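Local coordinates for valine-pyruvate aminotransferase (Salmonella typhimurium, PDB 3G7Q), which catalyses the pyridoxal 5'-phosphate-dependent transfer of an amino group from valine to pyruvate, giving alanine and 3-methyl-2-oxobutanoate, at residues W343-D348 with W381-Q386; L349-E354 with E411-E416. All coordinates share one frame; numbering follows the deposited sequence. Where two conformers were deposited one is given.

Contact 1. Residues W343-D348 with W381-Q386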
loop_
_atom_site.group_PDB
_atom_site.type_symbol
_atom_site.label_atom_id
_atom_site.label_comp_id
_atom_site.label_asym_id
_atom_site.label_seq_id
_atom_site.Cartn_x
_atom_site.Cartn_y
_atom_site.Cartn_z
ATOM N N TRP A 343 7.546 -28.084 -3.383
ATOM C CA TRP A 343 8.178 -28.199 -2.063
ATOM C C TRP A 343 8.892 -29.530 -2.048
ATOM O O TRP A 343 8.254 -30.617 -2.131
ATOM C CB TRP A 343 7.116 -28.111 -0.994
ATOM C CG TRP A 343 7.532 -28.235 0.437
ATOM C CD1 TRP A 343 7.338 -29.290 1.259
ATOM C CD2 TRP A 343 8.107 -27.195 1.248
ATOM N NE1 TRP A 343 7.780 -28.997 2.510
ATOM C CE2 TRP A 343 8.253 -27.718 2.538
ATOM C CE3 TRP A 343 8.532 -25.888 0.993
ATOM C CZ2 TRP A 343 8.798 -26.980 3.594
ATOM C CZ3 TRP A 343 9.056 -25.140 2.042
ATOM C CH2 TRP A 343 9.184 -25.694 3.323
ATOM N N LEU A 344 10.217 -29.434 -1.921
ATOM C CA LEU A 344 11.100 -30.586 -1.995
ATOM C C LEU A 344 11.597 -30.966 -0.615
ATOM O O LEU A 344 12.154 -30.124 0.089
ATOM C CB LEU A 344 12.298 -30.275 -2.885
ATOM C CG LEU A 344 11.957 -29.667 -4.272
ATOM C CD1 LEU A 344 13.241 -29.371 -5.077
ATOM C CD2 LEU A 344 10.956 -30.530 -5.045
ATOM N N TRP A 345 11.395 -32.232 -0.253
ATOM C CA TRP A 345 11.855 -32.796 1.003
ATOM C C TRP A 345 12.949 -33.821 0.698
ATOM O O TRP A 345 12.656 -34.890 0.183
ATOM C CB TRP A 345 10.695 -33.415 1.770
ATOM C CG TRP A 345 11.063 -34.169 3.013
ATOM C CD1 TRP A 345 12.165 -33.980 3.814
ATOM C CD2 TRP A 345 10.265 -35.174 3.662
ATOM N NE1 TRP A 345 12.130 -34.863 4.876
ATOM C CE2 TRP A 345 10.974 -35.600 4.807
ATOM C CE3 TRP A 345 9.032 -35.762 3.377
ATOM C CZ2 TRP A 345 10.489 -36.591 5.661
ATOM C CZ3 TRP A 345 8.559 -36.778 4.233
ATOM C CH2 TRP A 345 9.304 -37.181 5.345
ATOM N N PHE A 346 14.190 -33.463 1.017
ATOM C CA PHE A 346 15.367 -34.300 0.787
ATOM C C PHE A 346 15.449 -35.175 2.012
ATOM O O PHE A 346 16.175 -34.905 2.970
ATOM C CB PHE A 346 16.601 -33.424 0.555
ATOM C CG PHE A 346 16.402 -32.409 -0.543
ATOM C CD1 PHE A 346 16.151 -32.816 -1.849
ATOM C CD2 PHE A 346 16.429 -31.042 -0.273
ATOM C CE1 PHE A 346 15.967 -31.892 -2.847
ATOM C CE2 PHE A 346 16.245 -30.119 -1.283
ATOM C CZ PHE A 346 16.006 -30.535 -2.563
ATOM N N LYS A 347 14.652 -36.243 2.005
ATOM C CA LYS A 347 14.438 -37.005 3.252
ATOM C C LYS A 347 15.737 -37.544 3.836
ATOM O O LYS A 347 16.523 -38.152 3.141
ATOM C CB LYS A 347 13.391 -38.121 3.082
ATOM C CG LYS A 347 13.076 -38.891 4.385
ATOM C CD LYS A 347 11.799 -39.762 4.301
ATOM C CE LYS A 347 11.497 -40.429 5.666
ATOM N NZ LYS A 347 12.573 -41.379 6.043
ATOM N N ASP A 348 15.955 -37.230 5.108
ATOM C CA ASP A 348 17.154 -37.640 5.848
ATOM C C ASP A 348 18.469 -37.075 5.258
ATOM O O ASP A 348 19.544 -37.630 5.515
ATOM C CB ASP A 348 17.224 -39.175 5.999
ATOM C CG ASP A 348 15.990 -39.749 6.663
ATOM O OD1 ASP A 348 15.441 -39.130 7.600
ATOM O OD2 ASP A 348 15.559 -40.814 6.226
ATOM N N TRP A 381 12.174 -29.195 14.999
ATOM C CA TRP A 381 11.871 -30.348 14.165
ATOM C C TRP A 381 12.901 -30.441 13.051
ATOM O O TRP A 381 12.959 -29.546 12.207
ATOM C CB TRP A 381 10.474 -30.162 13.590
ATOM C CG TRP A 381 9.877 -31.323 12.903
ATOM C CD1 TRP A 381 10.100 -32.632 13.159
ATOM C CD2 TRP A 381 8.833 -31.273 11.921
ATOM N NE1 TRP A 381 9.302 -33.410 12.352
ATOM C CE2 TRP A 381 8.496 -32.601 11.604
ATOM C CE3 TRP A 381 8.170 -30.224 11.260
ATOM C CZ2 TRP A 381 7.524 -32.928 10.641
ATOM C CZ3 TRP A 381 7.189 -30.539 10.305
ATOM C CH2 TRP A 381 6.874 -31.882 10.017
ATOM N N PRO A 382 13.769 -31.474 13.082
ATOM C CA PRO A 382 14.818 -31.575 12.058
ATOM C C PRO A 382 14.293 -31.521 10.629
ATOM O O PRO A 382 14.952 -30.998 9.716
ATOM C CB PRO A 382 15.468 -32.934 12.373
ATOM C CG PRO A 382 15.301 -33.084 13.852
ATOM C CD PRO A 382 13.899 -32.547 14.091
ATOM N N HIS A 383 13.109 -32.067 10.433
ATOM C CA HIS A 383 12.436 -31.989 9.137
ATOM C C HIS A 383 12.474 -30.616 8.475
ATOM O O HIS A 383 12.641 -30.520 7.255
ATOM C CB HIS A 383 10.976 -32.387 9.332
ATOM C CG HIS A 383 10.152 -32.334 8.078
ATOM N ND1 HIS A 383 10.122 -33.370 7.172
ATOM C CD2 HIS A 383 9.266 -31.411 7.627
ATOM C CE1 HIS A 383 9.285 -33.062 6.191
ATOM N NE2 HIS A 383 8.752 -31.881 6.444
ATOM N N THR A 384 12.337 -29.544 9.248
ATOM C CA THR A 384 12.326 -28.195 8.670
ATOM C C THR A 384 13.641 -27.863 7.976
ATOM O O THR A 384 13.677 -27.005 7.108
ATOM C CB THR A 384 12.002 -27.107 9.703
ATOM O OG1 THR A 384 13.087 -26.918 10.623
ATOM C CG2 THR A 384 10.704 -27.466 10.465
ATOM N N HIS A 385 14.707 -28.560 8.353
ATOM C CA HIS A 385 16.022 -28.349 7.744
ATOM C C HIS A 385 16.318 -29.311 6.597
ATOM O O HIS A 385 17.464 -29.417 6.150
ATOM C CB HIS A 385 17.086 -28.467 8.842
ATOM C CG HIS A 385 16.971 -27.391 9.857
ATOM N ND1 HIS A 385 17.394 -26.108 9.590
ATOM C CD2 HIS A 385 16.423 -27.366 11.093
ATOM C CE1 HIS A 385 17.150 -25.344 10.640
ATOM N NE2 HIS A 385 16.555 -26.080 11.566
ATOM N N GLN A 386 15.302 -30.010 6.106
ATOM C CA GLN A 386 15.480 -30.956 5.021
ATOM C C GLN A 386 14.641 -30.587 3.798
ATOM O O GLN A 386 14.609 -31.347 2.847
ATOM C CB GLN A 386 15.088 -32.357 5.494
ATOM C CG GLN A 386 15.942 -32.844 6.633
ATOM C CD GLN A 386 15.511 -34.174 7.229
ATOM O OE1 GLN A 386 14.613 -34.877 6.736
ATOM N NE2 GLN A 386 16.167 -34.528 8.320
HETATM O O HOH W 1 16.364 -37.286 9.348
#
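Gln386 reaches along the edge of the Trp345 indole, and its OE1 accepts the ring N-H: NE1 of Trp345 to OE1 of Gln386 is 3.1 Å. The donor lies in the carbonyl plane on a lone pair, and the bond is nearly straight at 166°. The amide plane is tilted only 17° from the indole, so the two flat groups lie nearly in one sheet. A second donor grips the same oxygen from above the carbonyl plane, Asp348 N at 3.2 Å from Gln386 OE1. A glutamine suits this place, since its other end, NE2, donates a hydrogen bond to a water that in turn donates to Asp348 OD1. Strand 341-345 ends here, beside its antiparallel neighbour 387-391 in the six-stranded sheet of this class I aminotransferase; the backbone bond from Phe346 N to Gln386 O (2.8 Å) joins the residues just past one strand and just before the other. The imidazole of His383, in a 3-10 turn, stands edge-on over one indole face in a T-shaped pair, planes at 71°, CE1 lying 3.3 Å from Trp345 CE2. Its far nitrogen, NE2, is hydrogen-bonded to Tyr168, while Phe166 meets the Trp345 ring edge-to-face.

Contact 2. Residues L349-E354 with E411-E416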
loop_
_atom_site.group_PDB
_atom_site.type_symbol
_atom_site.label_atom_id
_atom_site.label_comp_id
_atom_site.label_asym_id
_atom_site.label_seq_id
_atom_site.Cartn_x
_atom_site.Cartn_y
_atom_site.Cartn_z
ATOM N N LEU A 349 18.398 -35.986 4.483
ATOM C CA LEU A 349 19.608 -35.345 3.958
ATOM C C LEU A 349 20.588 -35.192 5.113
ATOM O O LEU A 349 20.215 -34.735 6.206
ATOM C CB LEU A 349 19.283 -33.950 3.394
ATOM C CG LEU A 349 20.364 -33.228 2.582
ATOM C CD1 LEU A 349 20.674 -34.024 1.313
ATOM C CD2 LEU A 349 19.919 -31.790 2.223
ATOM N N PRO A 350 21.865 -35.591 4.925
ATOM C CA PRO A 350 22.804 -35.492 6.052
ATOM C C PRO A 350 23.467 -34.125 6.281
ATOM O O PRO A 350 24.436 -34.028 7.041
ATOM C CB PRO A 350 23.864 -36.564 5.711
ATOM C CG PRO A 350 23.845 -36.643 4.267
ATOM C CD PRO A 350 22.484 -36.223 3.760
ATOM N N ILE A 351 22.959 -33.097 5.610
ATOM C CA ILE A 351 23.339 -31.726 5.825
ATOM C C ILE A 351 22.031 -30.947 5.851
ATOM O O ILE A 351 21.003 -31.471 5.429
ATOM C CB ILE A 351 24.270 -31.123 4.716
ATOM C CG1 ILE A 351 23.600 -31.047 3.339
ATOM C CG2 ILE A 351 25.645 -31.872 4.680
ATOM C CD1 ILE A 351 24.413 -30.218 2.353
ATOM N N THR A 352 22.073 -29.718 6.358
ATOM C CA THR A 352 20.854 -28.888 6.340
ATOM C C THR A 352 20.649 -28.220 4.987
ATOM O O THR A 352 21.583 -28.033 4.213
ATOM C CB THR A 352 20.911 -27.782 7.381
ATOM O OG1 THR A 352 21.919 -26.838 7.003
ATOM C CG2 THR A 352 21.199 -28.337 8.778
ATOM N N THR A 353 19.419 -27.794 4.711
ATOM C CA THR A 353 19.163 -27.087 3.468
ATOM C C THR A 353 19.649 -25.636 3.545
ATOM O O THR A 353 19.735 -24.961 2.511
ATOM C CB THR A 353 17.696 -27.230 2.999
ATOM O OG1 THR A 353 16.818 -26.898 4.053
ATOM C CG2 THR A 353 17.413 -28.678 2.544
ATOM N N GLU A 354 19.975 -25.144 4.752
ATOM C CA GLU A 354 20.685 -23.870 4.838
ATOM C C GLU A 354 22.076 -24.044 4.192
ATOM O O GLU A 354 22.543 -23.192 3.421
ATOM C CB GLU A 354 20.830 -23.404 6.285
ATOM C CG GLU A 354 19.521 -22.874 6.923
ATOM C CD GLU A 354 18.511 -23.921 7.378
ATOM O OE1 GLU A 354 18.800 -25.124 7.553
ATOM O OE2 GLU A 354 17.356 -23.512 7.544
ATOM N N GLU A 411 23.850 -35.384 -4.313
ATOM C CA GLU A 411 24.759 -36.533 -4.399
ATOM C C GLU A 411 26.020 -36.257 -3.614
ATOM O O GLU A 411 26.506 -37.145 -2.919
ATOM C CB GLU A 411 25.112 -36.844 -5.862
ATOM C CG GLU A 411 26.302 -37.756 -6.120
ATOM C CD GLU A 411 26.177 -39.184 -5.607
ATOM O OE1 GLU A 411 25.033 -39.629 -5.382
ATOM O OE2 GLU A 411 27.233 -39.874 -5.472
ATOM N N ARG A 412 26.583 -35.067 -3.769
ATOM C CA ARG A 412 27.784 -34.714 -3.025
ATOM C C ARG A 412 27.563 -34.825 -1.508
ATOM O O ARG A 412 28.415 -35.366 -0.808
ATOM C CB ARG A 412 28.253 -33.298 -3.359
ATOM C CG ARG A 412 29.526 -32.890 -2.651
ATOM C CD ARG A 412 29.898 -31.447 -2.945
ATOM N NE ARG A 412 30.138 -31.223 -4.361
ATOM N N ALA A 413 26.446 -34.295 -1.008
ATOM C CA ALA A 413 26.131 -34.352 0.437
ATOM C C ALA A 413 26.084 -35.808 0.941
ATOM O O ALA A 413 26.644 -36.153 1.978
ATOM C CB ALA A 413 24.793 -33.634 0.715
ATOM N N TRP A 414 25.410 -36.669 0.190
ATOM C CA TRP A 414 25.308 -38.088 0.565
ATOM C C TRP A 414 26.640 -38.823 0.446
ATOM O O TRP A 414 26.906 -39.757 1.182
ATOM C CB TRP A 414 24.246 -38.793 -0.268
ATOM C CG TRP A 414 22.839 -38.513 0.150
ATOM C CD1 TRP A 414 21.994 -37.593 -0.382
ATOM C CD2 TRP A 414 22.133 -39.134 1.216
ATOM N NE1 TRP A 414 20.781 -37.633 0.254
ATOM C CE2 TRP A 414 20.837 -38.573 1.243
ATOM C CE3 TRP A 414 22.465 -40.134 2.151
ATOM C CZ2 TRP A 414 19.864 -38.967 2.169
ATOM C CZ3 TRP A 414 21.500 -40.525 3.084
ATOM C CH2 TRP A 414 20.207 -39.938 3.077
ATOM N N ARG A 415 27.511 -38.363 -0.451
ATOM C CA ARG A 415 28.794 -39.004 -0.659
ATOM C C ARG A 415 29.851 -38.562 0.331
ATOM O O ARG A 415 30.596 -39.389 0.836
ATOM C CB ARG A 415 29.270 -38.654 -2.065
ATOM C CG ARG A 415 30.550 -39.284 -2.525
ATOM C CD ARG A 415 30.872 -38.873 -3.990
ATOM N NE ARG A 415 31.277 -37.455 -4.116
ATOM C CZ ARG A 415 30.662 -36.500 -4.838
ATOM N NH1 ARG A 415 29.624 -36.757 -5.618
ATOM N NH2 ARG A 415 31.149 -35.267 -4.849
ATOM N N GLU A 416 29.900 -37.260 0.602
ATOM C CA GLU A 416 30.975 -36.695 1.405
ATOM C C GLU A 416 30.600 -35.570 2.373
ATOM O O GLU A 416 31.493 -34.954 2.932
ATOM C CB GLU A 416 32.075 -36.175 0.455
ATOM C CG GLU A 416 31.626 -35.036 -0.469
ATOM C CD GLU A 416 32.763 -34.329 -1.210
ATOM O OE1 GLU A 416 33.757 -35.001 -1.544
ATOM O OE2 GLU A 416 32.640 -33.099 -1.482
#
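Ala413 and Trp414, on the last turns of helix 396-416, pack against the loop residues Leu349, Pro350 and Ile351 by apolar contact alone, with no hydrogen bond passing between the segments. Pro350 sets its CD over one face of the Trp414 indole, the two side chains crossing at about a right angle. This CD is 3.9 Å from the centroid of the six-membered ring and 15° off the ring normal, a CH-pi contact in which the proline's slightly polarised C-H groups meet the electron-rich face. CG of the same proline rests 3.6 Å from the backbone O of Ala413, so one rigid ring touches both the indole and the helix backbone. The methyl of Ala413 points at the loop and meets Ile351, CB to CD1 3.8 Å; a side chain this short lets the loop come close to the helix.

The side chain of Leu349 starts away from the helix, but its CD1 comes back to within 3.8 Å of Trp414 NE1 and also lies 4.2 Å from Ala413 CB. This is the join between the end of strand 341-345 and the start of helix 353-362, met by the C-terminal helix of the class I aminotransferase chain.

Further out, helix 353-362 backs the loop: Leu349 leans on Leu356, and Ile351 on Arg359. Thr352 is the N-cap of that helix, its OG1 bonded to Leu355 N; the short hydroxyl side chain can meet a backbone N-H that has no carbonyl partner in the first turn. For Trp414, a chi1 of -77° puts CG anti to the carbonyl carbon and turns the indole toward the loop. Arg330 also makes a cation-pi contact with this indole.

The first segments follow one another directly, 349-354 beginning where 343-348 ends, while the second segments come later in the same order, so the contacts interleave along the chain; their centres lie 11 Å apart. They also meet directly. His385 ND1 of contact 1 is 2.7 Å from Glu354 OE1 of contact 2, and His385 O is 2.9 Å from Thr353 N, both probable hydrogen bonds that tie the 381-386 segment to the start of helix 353-362. The Trp414 indole also packs against the backbone of Lys347 and Asp348, its CH2 being 3.4 Å from Asp348 O. Both contacts lie well out from the centre of the chain, about 21 Å and 29 Å from it to the contact centres.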